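Local coordinates for sensor protein QseC (Escherichia coli, PDB 3JZ3) that senses signals at the inner membrane as a histidine kinase, autophosphorylating from ATP and probably passing the phosphate to its response regulator QseB to switch on flagellar genes, at residues T52-V55 and D56-T60; S119-V122 and R123-D127. All blocks are in the same frame, centred on the assembly; numbering follows the deposited sequence.

Contact 1: T52-V55 and D56-T60. With SO4 (sulfate ion), chain C.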
loop_
_atom_site.group_PDB
_atom_site.type_symbol
_atom_site.label_atom_id
_atom_site.label_comp_id
_atom_site.label_asym_id
_atom_site.label_seq_id
_atom_site.Cartn_x
_atom_site.Cartn_y
_atom_site.Cartn_z
ATOM N N THR B 52 5.271 -1.764 -4.697
ATOM C CA THR B 52 6.727 -1.812 -4.857
ATOM C C THR B 52 7.194 -0.877 -5.970
ATOM O O THR B 52 8.037 -0.011 -5.739
ATOM C CB THR B 52 7.213 -3.258 -5.140
ATOM O OG1 THR B 52 7.025 -4.061 -3.971
ATOM C CG2 THR B 52 8.684 -3.288 -5.536
ATOM N N ARG B 53 6.635 -1.056 -7.167
ATOM C CA ARG B 53 6.952 -0.220 -8.329
ATOM C C ARG B 53 6.840 1.281 -8.053
ATOM O O ARG B 53 7.756 2.045 -8.378
ATOM C CB ARG B 53 6.078 -0.618 -9.520
ATOM C CG ARG B 53 6.833 -1.379 -10.593
ATOM C CD ARG B 53 6.096 -2.625 -11.062
ATOM N NE ARG B 53 4.723 -2.382 -11.505
ATOM C CZ ARG B 53 3.816 -3.345 -11.675
ATOM N NH1 ARG B 53 4.131 -4.617 -11.438
ATOM N NH2 ARG B 53 2.591 -3.041 -12.074
ATOM N N LEU B 54 5.733 1.694 -7.440
ATOM C CA LEU B 54 5.505 3.102 -7.122
ATOM C C LEU B 54 6.495 3.637 -6.085
ATOM O O LEU B 54 7.143 4.664 -6.316
ATOM C CB LEU B 54 4.062 3.323 -6.647
ATOM C CG LEU B 54 3.617 4.753 -6.307
ATOM C CD1 LEU B 54 3.837 5.717 -7.475
ATOM C CD2 LEU B 54 2.159 4.762 -5.874
ATOM N N VAL B 55 6.610 2.940 -4.955
ATOM C CA VAL B 55 7.449 3.392 -3.842
ATOM C C VAL B 55 8.934 3.314 -4.202
ATOM O O VAL B 55 9.716 4.179 -3.802
ATOM C CB VAL B 55 7.128 2.634 -2.522
ATOM C CG1 VAL B 55 8.107 3.010 -1.421
ATOM C CG2 VAL B 55 5.700 2.929 -2.069
ATOM N N ASP B 56 9.310 2.291 -4.971
ATOM C CA ASP B 56 10.666 2.190 -5.513
ATOM C C ASP B 56 11.023 3.421 -6.339
ATOM O O ASP B 56 12.078 4.024 -6.134
ATOM C CB ASP B 56 10.825 0.927 -6.366
ATOM C CG ASP B 56 12.254 0.721 -6.861
ATOM O OD1 ASP B 56 13.213 1.101 -6.150
ATOM O OD2 ASP B 56 12.418 0.166 -7.967
ATOM N N GLN B 57 10.140 3.787 -7.268
ATOM C CA GLN B 57 10.347 4.963 -8.109
ATOM C C GLN B 57 10.456 6.225 -7.259
ATOM O O GLN B 57 11.377 7.020 -7.442
ATOM C CB GLN B 57 9.227 5.099 -9.141
ATOM C CG GLN B 57 9.409 6.275 -10.098
ATOM C CD GLN B 57 8.424 6.268 -11.253
ATOM O OE1 GLN B 57 7.274 5.843 -11.114
ATOM N NE2 GLN B 57 8.874 6.745 -12.403
ATOM N N LEU B 58 9.535 6.385 -6.311
ATOM C CA LEU B 58 9.526 7.566 -5.446
ATOM C C LEU B 58 10.761 7.659 -4.544
ATOM O O LEU B 58 11.243 8.759 -4.268
ATOM C CB LEU B 58 8.240 7.633 -4.617
ATOM C CG LEU B 58 6.925 7.861 -5.371
ATOM C CD1 LEU B 58 5.750 7.876 -4.403
ATOM C CD2 LEU B 58 6.955 9.143 -6.188
ATOM N N LEU B 59 11.268 6.508 -4.097
ATOM C CA LEU B 59 12.503 6.457 -3.308
ATOM C C LEU B 59 13.697 6.957 -4.113
ATOM O O LEU B 59 14.487 7.769 -3.623
ATOM C CB LEU B 59 12.784 5.037 -2.803
ATOM C CG LEU B 59 12.139 4.544 -1.504
ATOM C CD1 LEU B 59 12.467 3.077 -1.316
ATOM C CD2 LEU B 59 12.600 5.348 -0.294
ATOM N N THR B 60 13.812 6.463 -5.344
ATOM C CA THR B 60 14.886 6.837 -6.257
ATOM C C THR B 60 14.853 8.334 -6.582
ATOM O O THR B 60 15.871 9.018 -6.454
ATOM C CB THR B 60 14.809 6.025 -7.572
ATOM O OG1 THR B 60 14.564 4.643 -7.278
ATOM C CG2 THR B 60 16.103 6.149 -8.358
HETATM S S SO4 C . 0.262 -5.712 -12.429
HETATM O O1 SO4 C . 0.949 -5.515 -11.155
HETATM O O2 SO4 C . -0.976 -4.937 -12.448
HETATM O O3 SO4 C . 1.125 -5.266 -13.522
HETATM O O4 SO4 C . -0.048 -7.129 -12.595
#
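Leu54 and Leu58 touch along one side of the helix, one turn apart, with Leu54 CD1 4.2 Å from Leu58 CD1. Leu54 gets there because its CG stands anti to the backbone N (chi1 -178°), while the CG of Leu58 lies beside its own N and falls back over the carbonyl oxygen of Leu54. One residue on round the helix, Val55 CG1 sits 4.3 Å from Leu59 CG. The i to i+4 backbone bonds hold the turns together: Asp56 N to Thr52 O at 2.7 Å, then those of Gln57, Leu58 and Leu59. The last residue adds a side-chain bond, Thr60 OG1 donating a hydrogen bond to Asp56 O at 2.8 Å, from the face of that carbonyl opposite to the one Thr60 N uses.

The side chain of Arg53 reaches away from the helix. It bends at chi2 and chi3 and brings the guanidinium edge-on to a sulfate, probably from the crystallisation liquor, whose sulfur lies in the guanidinium plane. NH2 of Arg53 grips the sulfate twice, at 3.1 Å to O1 and 3.0 Å to O3; NH1 adds a weak bond to O1. Arg50 NE also holds the ion, and Arg53 NH2 forms a salt bridge with Asp72 of the second subunit. Gln57, extended beyond CG, bonds to the backbone of Gln71 and Asn69 of the second subunit, and Leu58 packs on its counterpart there.

Both segments, 52-55 and 56-60, belong to helix 42-61 of the phospho-acceptor (HisKA) region. One flank faces the second subunit; elsewhere Thr52 and Val55 lean on helix 115-131, while Leu59 meets helix 186-193, where Arg189 forms a salt bridge with Asp56.

Contact 2: S119-V122 and R123-D127; sequences SLLV and RNLLD
Asn124 reaches back one turn to Leu120, whose carbonyl oxygen accepts two hydrogen bonds from it. The backbone N of Asn124 lies 3.0 Å from Leu120 O, and its ND2 2.8 Å from the same oxygen, coming from the opposite face of the carbonyl, 51° out of its plane. A chi1 of -87° keeps the amide folded back along the helix.

The tight side is apolar. Leu121 and Leu125 lie side by side and point the same way, with Leu121 CD2 3.8 Å from Leu125 CD1, and they pack on Phe148 of strand 147-151 and on helix 186-193. Val122 and Leu126 run alongside each other more loosely, Val122 CG1 being 4.2 Å from Leu126 CD1, with Val122 turned to helix 78-95.

The looser side, toward solvent, is that of the partly exposed Ser119 and Asp127. Arg123, buried between helices 42-61 and 78-95 and bent at chi2, swings its NE to within 3.5 Å of Asp127 OD1, a salt bridge one turn along.

An oxygen that accepts two bonds is probably more strongly polarised than its neighbours, and since the buried ND2 of Asn124 probably also bonds Thr52 OG1, the amide would join two helices as well as two turns.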
loop_
_atom_site.group_PDB
_atom_site.type_symbol
_atom_site.label_atom_id
_atom_site.label_comp_id
_atom_site.label_asym_id
_atom_site.label_seq_id
_atom_site.Cartn_x
_atom_site.Cartn_y
_atom_site.Cartn_z
ATOM N N SER B 119 8.376 -3.724 5.711
ATOM C CA SER B 119 7.308 -4.653 5.387
ATOM C C SER B 119 7.332 -4.991 3.895
ATOM O O SER B 119 7.167 -6.149 3.517
ATOM C CB SER B 119 5.958 -4.066 5.803
ATOM O OG SER B 119 4.892 -4.897 5.392
ATOM N N LEU B 120 7.556 -3.973 3.062
ATOM C CA LEU B 120 7.680 -4.147 1.610
ATOM C C LEU B 120 8.876 -5.010 1.234
ATOM O O LEU B 120 8.753 -5.910 0.409
ATOM C CB LEU B 120 7.804 -2.790 0.906
ATOM C CG LEU B 120 6.538 -1.993 0.604
ATOM C CD1 LEU B 120 6.916 -0.630 0.046
ATOM C CD2 LEU B 120 5.633 -2.743 -0.369
ATOM N N LEU B 121 10.029 -4.713 1.830
ATOM C CA LEU B 121 11.243 -5.503 1.634
ATOM C C LEU B 121 10.979 -6.981 1.912
ATOM O O LEU B 121 11.217 -7.831 1.050
ATOM C CB LEU B 121 12.366 -4.991 2.544
ATOM C CG LEU B 121 13.774 -5.569 2.364
ATOM C CD1 LEU B 121 14.803 -4.662 3.009
ATOM C CD2 LEU B 121 13.893 -6.985 2.925
ATOM N N VAL B 122 10.477 -7.276 3.110
ATOM C CA VAL B 122 10.272 -8.657 3.543
ATOM C C VAL B 122 9.279 -9.368 2.628
ATOM O O VAL B 122 9.498 -10.511 2.225
ATOM C CB VAL B 122 9.811 -8.740 5.027
ATOM C CG1 VAL B 122 9.405 -10.157 5.386
ATOM C CG2 VAL B 122 10.920 -8.261 5.957
ATOM N N ARG B 123 8.202 -8.666 2.292
ATOM C CA ARG B 123 7.127 -9.230 1.491
ATOM C C ARG B 123 7.547 -9.563 0.052
ATOM O O ARG B 123 7.096 -10.558 -0.512
ATOM C CB ARG B 123 5.921 -8.296 1.512
ATOM C CG ARG B 123 4.656 -8.919 0.980
ATOM C CD ARG B 123 4.063 -9.944 1.927
ATOM N NE ARG B 123 2.874 -10.557 1.342
ATOM C CZ ARG B 123 1.655 -10.023 1.364
ATOM N NH1 ARG B 123 1.437 -8.850 1.944
ATOM N NH2 ARG B 123 0.645 -10.668 0.800
ATOM N N ASN B 124 8.411 -8.736 -0.528
ATOM C CA ASN B 124 8.990 -9.017 -1.840
ATOM C C ASN B 124 9.803 -10.306 -1.862
ATOM O O ASN B 124 9.673 -11.113 -2.784
ATOM C CB ASN B 124 9.852 -7.848 -2.312
ATOM C CG ASN B 124 9.051 -6.803 -3.048
ATOM O OD1 ASN B 124 8.715 -6.976 -4.217
ATOM N ND2 ASN B 124 8.740 -5.708 -2.368
ATOM N N LEU B 125 10.636 -10.489 -0.841
ATOM C CA LEU B 125 11.442 -11.699 -0.706
ATOM C C LEU B 125 10.559 -12.925 -0.509
ATOM O O LEU B 125 10.874 -14.012 -0.999
ATOM C CB LEU B 125 12.418 -11.571 0.464
ATOM C CG LEU B 125 13.524 -10.518 0.412
ATOM C CD1 LEU B 125 14.271 -10.523 1.732
ATOM C CD2 LEU B 125 14.480 -10.752 -0.753
ATOM N N LEU B 126 9.456 -12.731 0.211
ATOM C CA LEU B 126 8.504 -13.795 0.500
ATOM C C LEU B 126 7.694 -14.201 -0.718
ATOM O O LEU B 126 7.578 -15.386 -1.011
ATOM C CB LEU B 126 7.565 -13.388 1.634
ATOM C CG LEU B 126 7.961 -13.824 3.039
ATOM C CD1 LEU B 126 6.971 -13.270 4.036
ATOM C CD2 LEU B 126 8.006 -15.338 3.122
ATOM N N ASP B 127 7.128 -13.214 -1.411
ATOM C CA ASP B 127 6.382 -13.452 -2.648
ATOM C C ASP B 127 7.253 -14.123 -3.703
ATOM O O ASP B 127 6.797 -15.030 -4.399
ATOM C CB ASP B 127 5.806 -12.144 -3.200
ATOM C CG ASP B 127 4.713 -11.561 -2.316
ATOM O OD1 ASP B 127 4.235 -12.257 -1.394
ATOM O OD2 ASP B 127 4.329 -10.396 -2.549
#

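Both contacts are nine-residue pieces of helix with the same i to i+4 ladder, but they sit at different depths. Contact 2 lies near the centre of the chain, in helix 115-131 of the ATPase-like domain; contact 1 is about 14 Å away, centre to centre, towards the dimer partner and only partly buried. Their polar groups differ accordingly: in 52-60 Arg53, Asp56 and Gln57 turn outward, to the second subunit, a sulfate and Arg189, whereas in 119-127 they mostly serve the helix itself. The two meet directly, through the probable Thr52-Asn124 bond and Val55 packing on Leu120. Helix 186-193 lies against both.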